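PDB 6H17: mutual gliding-motility protein MglA from Myxococcus xanthus DK 1622, which binds and hydrolyses GTP as an intracellular switch that coordinates the two gliding motility systems and controls the direction and speed of movement. Local coordinates for residues T51-S63 and F74-S88. Sequence-based numbering, arbitrary orientation. Where two conformers were deposited one is given.
With GSP (5'-guanosine-diphosphate-monothiophosphate), chain C; SO4 (sulfate ion), chain D.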
loop_
_atom_site.group_PDB
_atom_site.type_symbol
_atom_site.label_atom_id
_atom_site.label_comp_id
_atom_site.label_asym_id
_atom_site.label_seq_id
_atom_site.Cartn_x
_atom_site.Cartn_y
_atom_site.Cartn_z
ATOM N N THR A 51 -18.848 0.941 -15.869
ATOM C CA THR A 51 -18.997 2.392 -15.981
ATOM C C THR A 51 -17.705 3.065 -16.426
ATOM O O THR A 51 -17.757 4.117 -17.077
ATOM C CB THR A 51 -19.432 2.962 -14.631
ATOM O OG1 THR A 51 -20.768 2.532 -14.348
ATOM C CG2 THR A 51 -19.378 4.489 -14.633
ATOM N N ASP A 52 -16.547 2.516 -16.065
ATOM C CA ASP A 52 -15.263 3.075 -16.506
ATOM C C ASP A 52 -14.287 1.900 -16.604
ATOM O O ASP A 52 -13.541 1.602 -15.663
ATOM C CB ASP A 52 -14.757 4.163 -15.573
ATOM C CG ASP A 52 -13.549 4.899 -16.127
ATOM O OD1 ASP A 52 -12.955 4.436 -17.126
ATOM O OD2 ASP A 52 -13.192 5.955 -15.559
ATOM N N ARG A 53 -14.310 1.240 -17.761
ATOM C CA ARG A 53 -13.699 -0.069 -17.883
ATOM C C ARG A 53 -12.187 -0.027 -17.827
ATOM O O ARG A 53 -11.554 -1.068 -17.614
ATOM C CB ARG A 53 -14.040 -0.717 -19.217
ATOM C CG ARG A 53 -15.487 -0.857 -19.524
ATOM C CD ARG A 53 -15.591 -1.077 -21.017
ATOM N NE ARG A 53 -14.855 -2.282 -21.373
ATOM C CZ ARG A 53 -15.328 -3.507 -21.184
ATOM N NH1 ARG A 53 -16.535 -3.675 -20.658
ATOM N NH2 ARG A 53 -14.602 -4.563 -21.520
ATOM N N THR A 54 -11.584 1.130 -18.089
ATOM C CA THR A 54 -10.131 1.249 -18.088
ATOM C C THR A 54 -9.612 1.927 -16.836
ATOM O O THR A 54 -8.420 2.262 -16.766
ATOM C CB THR A 54 -9.630 1.944 -19.357
ATOM O OG1 THR A 54 -10.242 3.226 -19.478
ATOM C CG2 THR A 54 -9.952 1.105 -20.583
ATOM N N LEU A 55 -10.453 2.098 -15.821
ATOM C CA LEU A 55 -10.007 2.663 -14.546
ATOM C C LEU A 55 -9.629 1.472 -13.681
ATOM O O LEU A 55 -10.467 0.899 -12.981
ATOM C CB LEU A 55 -11.104 3.508 -13.915
ATOM C CG LEU A 55 -10.753 4.156 -12.575
ATOM C CD1 LEU A 55 -9.588 5.107 -12.742
ATOM C CD2 LEU A 55 -11.983 4.865 -12.017
ATOM N N PHE A 56 -8.358 1.086 -13.726
ATOM C CA PHE A 56 -7.927 -0.178 -13.159
ATOM C C PHE A 56 -7.289 0.002 -11.793
ATOM O O PHE A 56 -6.508 0.937 -11.566
ATOM C CB PHE A 56 -6.872 -0.854 -14.037
ATOM C CG PHE A 56 -7.370 -1.284 -15.374
ATOM C CD1 PHE A 56 -8.232 -2.368 -15.502
ATOM C CD2 PHE A 56 -6.955 -0.628 -16.521
ATOM C CE1 PHE A 56 -8.682 -2.765 -16.748
ATOM C CE2 PHE A 56 -7.402 -1.027 -17.770
ATOM C CZ PHE A 56 -8.273 -2.093 -17.881
ATOM N N PHE A 57 -7.582 -0.923 -10.902
ATOM C CA PHE A 57 -6.763 -1.115 -9.711
ATOM C C PHE A 57 -6.564 -2.614 -9.513
ATOM O O PHE A 57 -7.174 -3.446 -10.190
ATOM C CB PHE A 57 -7.368 -0.444 -8.486
ATOM C CG PHE A 57 -8.689 -1.005 -8.071
ATOM C CD1 PHE A 57 -8.754 -1.977 -7.107
ATOM C CD2 PHE A 57 -9.860 -0.564 -8.662
ATOM C CE1 PHE A 57 -9.967 -2.489 -6.711
ATOM C CE2 PHE A 57 -11.071 -1.068 -8.274
ATOM C CZ PHE A 57 -11.137 -2.026 -7.305
ATOM N N ASP A 58 -5.685 -2.959 -8.590
ATOM C CA ASP A 58 -5.166 -4.313 -8.491
ATOM C C ASP A 58 -5.556 -4.954 -7.176
ATOM O O ASP A 58 -5.776 -4.278 -6.175
ATOM C CB ASP A 58 -3.633 -4.290 -8.548
ATOM C CG ASP A 58 -3.124 -3.492 -9.698
ATOM O OD1 ASP A 58 -3.249 -3.967 -10.847
ATOM O OD2 ASP A 58 -2.633 -2.352 -9.473
ATOM N N PHE A 59 -5.599 -6.291 -7.202
ATOM C CA PHE A 59 -5.881 -7.141 -6.051
ATOM C C PHE A 59 -4.946 -8.341 -6.071
ATOM O O PHE A 59 -4.784 -8.995 -7.107
ATOM C CB PHE A 59 -7.343 -7.627 -6.099
ATOM C CG PHE A 59 -7.695 -8.641 -5.028
ATOM C CD1 PHE A 59 -8.084 -8.224 -3.769
ATOM C CD2 PHE A 59 -7.632 -10.010 -5.272
ATOM C CE1 PHE A 59 -8.416 -9.158 -2.778
ATOM C CE2 PHE A 59 -7.964 -10.943 -4.279
ATOM C CZ PHE A 59 -8.353 -10.516 -3.048
ATOM N N LEU A 60 -4.340 -8.630 -4.914
ATOM C CA LEU A 60 -3.413 -9.755 -4.810
ATOM C C LEU A 60 -3.475 -10.351 -3.409
ATOM O O LEU A 60 -3.116 -9.677 -2.434
ATOM C CB LEU A 60 -1.978 -9.298 -5.077
ATOM C CG LEU A 60 -0.859 -10.310 -4.801
ATOM C CD1 LEU A 60 -1.042 -11.575 -5.615
ATOM C CD2 LEU A 60 0.490 -9.683 -5.129
ATOM N N PRO A 61 -3.935 -11.601 -3.263
ATOM C CA PRO A 61 -3.925 -12.248 -1.943
ATOM C C PRO A 61 -2.635 -13.002 -1.681
ATOM O O PRO A 61 -2.069 -13.635 -2.574
ATOM C CB PRO A 61 -5.112 -13.212 -2.031
ATOM C CG PRO A 61 -5.288 -13.515 -3.455
ATOM C CD PRO A 61 -4.641 -12.411 -4.274
ATOM N N LEU A 62 -2.165 -12.929 -0.431
ATOM C CA LEU A 62 -0.895 -13.509 -0.048
ATOM C C LEU A 62 -0.960 -14.086 1.355
ATOM O O LEU A 62 -1.711 -13.601 2.209
ATOM C CB LEU A 62 0.220 -12.438 0.025
ATOM C CG LEU A 62 0.573 -11.683 -1.236
ATOM C CD1 LEU A 62 1.558 -10.563 -0.920
ATOM C CD2 LEU A 62 1.184 -12.613 -2.266
ATOM N N SER A 63 -0.116 -15.073 1.594
ATOM C CA SER A 63 0.167 -15.562 2.936
ATOM C C SER A 63 1.483 -14.951 3.389
ATOM O O SER A 63 2.506 -15.087 2.706
ATOM C CB SER A 63 0.258 -17.082 2.961
ATOM O OG SER A 63 -0.963 -17.672 2.548
ATOM N N PHE A 74 -3.450 -11.914 3.693
ATOM C CA PHE A 74 -3.360 -10.497 3.373
ATOM C C PHE A 74 -3.872 -10.265 1.963
ATOM O O PHE A 74 -3.480 -10.975 1.027
ATOM C CB PHE A 74 -1.913 -10.028 3.491
ATOM C CG PHE A 74 -1.449 -9.864 4.905
ATOM C CD1 PHE A 74 -1.372 -8.607 5.481
ATOM C CD2 PHE A 74 -1.114 -10.970 5.670
ATOM C CE1 PHE A 74 -0.963 -8.455 6.787
ATOM C CE2 PHE A 74 -0.697 -10.806 6.982
ATOM C CZ PHE A 74 -0.622 -9.557 7.529
ATOM N N HIS A 75 -4.733 -9.267 1.808
ATOM C CA HIS A 75 -5.279 -8.869 0.513
ATOM C C HIS A 75 -4.712 -7.499 0.195
ATOM O O HIS A 75 -5.034 -6.520 0.868
ATOM C CB HIS A 75 -6.797 -8.862 0.555
ATOM C CG HIS A 75 -7.378 -10.224 0.780
ATOM N ND1 HIS A 75 -8.683 -10.423 1.165
ATOM C CD2 HIS A 75 -6.829 -11.457 0.652
ATOM C CE1 HIS A 75 -8.912 -11.722 1.281
ATOM N NE2 HIS A 75 -7.810 -12.372 0.970
ATOM N N LEU A 76 -3.837 -7.453 -0.792
ATOM C CA LEU A 76 -3.219 -6.213 -1.230
ATOM C C LEU A 76 -4.045 -5.583 -2.335
ATOM O O LEU A 76 -4.463 -6.267 -3.283
ATOM C CB LEU A 76 -1.822 -6.469 -1.777
ATOM C CG LEU A 76 -0.704 -6.688 -0.761
ATOM C CD1 LEU A 76 -1.026 -7.657 0.324
ATOM C CD2 LEU A 76 0.604 -7.079 -1.491
ATOM N N TYR A 77 -4.274 -4.268 -2.212
ATOM C CA TYR A 77 -4.981 -3.475 -3.200
ATOM C C TYR A 77 -4.124 -2.285 -3.592
ATOM O O TYR A 77 -3.376 -1.753 -2.767
ATOM C CB TYR A 77 -6.284 -2.896 -2.624
ATOM C CG TYR A 77 -7.408 -3.895 -2.386
ATOM C CD1 TYR A 77 -8.465 -3.964 -3.271
ATOM C CD2 TYR A 77 -7.412 -4.750 -1.294
ATOM C CE1 TYR A 77 -9.508 -4.849 -3.071
ATOM C CE2 TYR A 77 -8.470 -5.660 -1.089
ATOM C CZ TYR A 77 -9.492 -5.678 -1.991
ATOM O OH TYR A 77 -10.535 -6.571 -1.830
ATOM N N THR A 78 -4.253 -1.859 -4.835
ATOM C CA THR A 78 -3.838 -0.508 -5.203
ATOM C C THR A 78 -5.076 0.337 -5.442
ATOM O O THR A 78 -6.207 -0.157 -5.407
ATOM C CB THR A 78 -2.954 -0.501 -6.451
ATOM O OG1 THR A 78 -3.731 -0.870 -7.596
ATOM C CG2 THR A 78 -1.768 -1.419 -6.292
ATOM N N VAL A 79 -4.849 1.629 -5.663
ATOM C CA VAL A 79 -5.918 2.565 -5.986
ATOM C C VAL A 79 -5.547 3.289 -7.269
ATOM O O VAL A 79 -4.366 3.314 -7.657
ATOM C CB VAL A 79 -6.147 3.600 -4.859
ATOM C CG1 VAL A 79 -6.398 2.908 -3.526
ATOM C CG2 VAL A 79 -4.993 4.579 -4.754
ATOM N N PRO A 80 -6.511 3.943 -7.919
ATOM C CA PRO A 80 -6.165 4.861 -9.014
ATOM C C PRO A 80 -5.715 6.183 -8.420
ATOM O O PRO A 80 -6.480 6.855 -7.720
ATOM C CB PRO A 80 -7.468 4.988 -9.810
ATOM C CG PRO A 80 -8.534 4.493 -8.914
ATOM C CD PRO A 80 -7.962 3.721 -7.793
ATOM N N GLY A 81 -4.464 6.541 -8.653
ATOM C CA GLY A 81 -3.869 7.686 -8.002
ATOM C C GLY A 81 -4.085 9.022 -8.639
ATOM O O GLY A 81 -3.847 10.053 -7.997
ATOM N N GLN A 82 -4.531 9.074 -9.891
ATOM C CA GLN A 82 -4.734 10.370 -10.527
ATOM C C GLN A 82 -5.813 11.149 -9.780
ATOM O O GLN A 82 -6.804 10.579 -9.313
ATOM C CB GLN A 82 -5.121 10.178 -11.988
ATOM C CG GLN A 82 -4.005 9.645 -12.883
ATOM C CD GLN A 82 -4.513 9.309 -14.264
ATOM O OE1 GLN A 82 -4.960 8.192 -14.519
ATOM N NE2 GLN A 82 -4.464 10.280 -15.162
ATOM N N VAL A 83 -5.628 12.471 -9.701
ATOM C CA VAL A 83 -6.373 13.291 -8.740
ATOM C C VAL A 83 -7.882 13.107 -8.854
ATOM O O VAL A 83 -8.588 13.100 -7.843
ATOM C CB VAL A 83 -5.975 14.772 -8.886
ATOM C CG1 VAL A 83 -4.592 15.010 -8.354
ATOM C CG2 VAL A 83 -6.076 15.218 -10.323
ATOM N N PHE A 84 -8.405 12.985 -10.076
ATOM C CA PHE A 84 -9.847 12.979 -10.288
ATOM C C PHE A 84 -10.559 11.815 -9.622
ATOM O O PHE A 84 -11.774 11.889 -9.417
ATOM C CB PHE A 84 -10.124 12.914 -11.806
ATOM C CG PHE A 84 -11.587 12.889 -12.173
ATOM C CD1 PHE A 84 -12.290 14.071 -12.355
ATOM C CD2 PHE A 84 -12.253 11.685 -12.361
ATOM C CE1 PHE A 84 -13.633 14.051 -12.697
ATOM C CE2 PHE A 84 -13.591 11.662 -12.703
ATOM C CZ PHE A 84 -14.280 12.843 -12.872
ATOM N N TYR A 85 -9.861 10.723 -9.327
ATOM C CA TYR A 85 -10.501 9.457 -8.957
ATOM C C TYR A 85 -10.652 9.267 -7.457
ATOM O O TYR A 85 -10.513 8.164 -6.923
ATOM C CB TYR A 85 -9.756 8.283 -9.599
ATOM C CG TYR A 85 -9.713 8.402 -11.091
ATOM C CD1 TYR A 85 -10.883 8.386 -11.834
ATOM C CD2 TYR A 85 -8.516 8.528 -11.759
ATOM C CE1 TYR A 85 -10.857 8.518 -13.216
ATOM C CE2 TYR A 85 -8.474 8.658 -13.138
ATOM C CZ TYR A 85 -9.645 8.647 -13.854
ATOM O OH TYR A 85 -9.611 8.764 -15.233
ATOM N N ASP A 86 -10.991 10.350 -6.750
ATOM C CA ASP A 86 -11.150 10.277 -5.297
ATOM C C ASP A 86 -12.217 9.263 -4.897
ATOM O O ASP A 86 -12.051 8.530 -3.921
ATOM C CB ASP A 86 -11.499 11.665 -4.754
ATOM C CG ASP A 86 -11.111 11.846 -3.299
ATOM O OD1 ASP A 86 -10.188 11.168 -2.820
ATOM O OD2 ASP A 86 -11.736 12.729 -2.641
ATOM N N ALA A 87 -13.317 9.192 -5.646
ATOM C CA ALA A 87 -14.388 8.282 -5.262
ATOM C C ALA A 87 -13.903 6.833 -5.238
ATOM O O ALA A 87 -14.233 6.065 -4.328
ATOM C CB ALA A 87 -15.588 8.439 -6.201
ATOM N N SER A 88 -13.091 6.449 -6.229
ATOM C CA SER A 88 -12.555 5.094 -6.265
ATOM C C SER A 88 -11.633 4.839 -5.086
ATOM O O SER A 88 -11.682 3.772 -4.459
ATOM C CB SER A 88 -11.766 4.884 -7.558
ATOM O OG SER A 88 -12.607 4.868 -8.685
HETATM P PG GSP C . -2.024 4.624 -11.299
HETATM O O3B GSP C . -0.388 4.372 -11.301
HETATM S S1G GSP C . -2.350 5.861 -12.671
HETATM O O2G GSP C . -2.655 3.229 -11.486
HETATM O O3G GSP C . -2.347 5.153 -9.898
HETATM P PB GSP C . 0.529 3.339 -10.526
HETATM O O1B GSP C . 0.996 3.923 -9.245
HETATM O O2B GSP C . -0.128 2.014 -10.439
HETATM P PA GSP C . 2.469 2.032 -12.233
HETATM O O1A GSP C . 2.926 1.066 -11.247
HETATM O O2A GSP C . 1.595 1.560 -13.311
HETATM O O3A GSP C . 1.800 3.284 -11.515
HETATM O "O5'" GSP C . 3.785 2.725 -12.813
HETATM C "C5'" GSP C . 3.684 3.775 -13.762
HETATM C "C4'" GSP C . 4.934 3.824 -14.631
HETATM O "O4'" GSP C . 6.084 4.099 -13.806
HETATM C "C3'" GSP C . 5.202 2.510 -15.317
HETATM O "O3'" GSP C . 5.696 2.749 -16.624
HETATM C "C2'" GSP C . 6.286 1.830 -14.482
HETATM O "O2'" GSP C . 7.110 0.936 -15.172
HETATM C "C1'" GSP C . 7.044 3.071 -13.990
HETATM N N9 GSP C . 7.782 2.872 -12.750
HETATM C C8 GSP C . 7.273 2.368 -11.594
HETATM N N7 GSP C . 8.240 2.322 -10.655
HETATM C C5 GSP C . 9.382 2.809 -11.235
HETATM C C6 GSP C . 10.682 2.984 -10.764
HETATM O O6 GSP C . 11.074 2.716 -9.603
HETATM N N1 GSP C . 11.577 3.487 -11.655
HETATM C C2 GSP C . 11.240 3.830 -12.940
HETATM N N2 GSP C . 12.171 4.329 -13.735
HETATM N N3 GSP C . 9.987 3.662 -13.422
HETATM C C4 GSP C . 9.099 3.150 -12.550
HETATM S S SO4 D . -2.068 13.227 -11.728
HETATM O O1 SO4 D . -1.437 11.953 -11.384
HETATM O O2 SO4 D . -3.122 13.517 -10.750
HETATM O O3 SO4 D . -1.109 14.327 -11.697
HETATM O O4 SO4 D . -2.671 13.083 -13.053
HETATM O O HOH W 1 -11.664 7.817 -16.653
#
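The Tyr77 ring receives the edge of Phe59 over one face, Phe59 CD1 lying 3.4 Å from Tyr77 CZ in an offset edge-to-face pair with planes at 72°, and meets Phe57 CE1 at its own edge. A chi1 of 174° carries the Phe59 ring alongside His75 too, CZ over the rim of one His75 face with the planes oblique; His75 CD2 touches Pro61 CB. Such rings suit a partly exposed side, packing apolar surface while keeping polar atoms; Lys14 adds a cation-pi contact to Tyr77. Leu55 CD1 sits 3.4 Å above the centre of the Tyr85 ring, a CH-pi contact, and a water links Asp52 OD2 to Tyr85 OH. On the other side, Leu62 and Leu76 cross at about a right angle, their methyls filling the buried face against Ile32. Reciprocal backbone hydrogen bonds join Leu60 with Leu76 and Leu62 with Phe74. The Thr78 hydroxyl donates to buried Asp58 OD2 (2.6 Å) on the carboxylate's anti side, 34° out of plane; Thr26 OG1 also bonds OD2, and the Asp58 side chain lies about 4 Å from magnesium (nearest atoms). Gly81, where a CB would crowd GSP O3G, donates its N-H to that oxygen (2.8 Å), consistent with switch II following the interswitch hairpin of small GTPases.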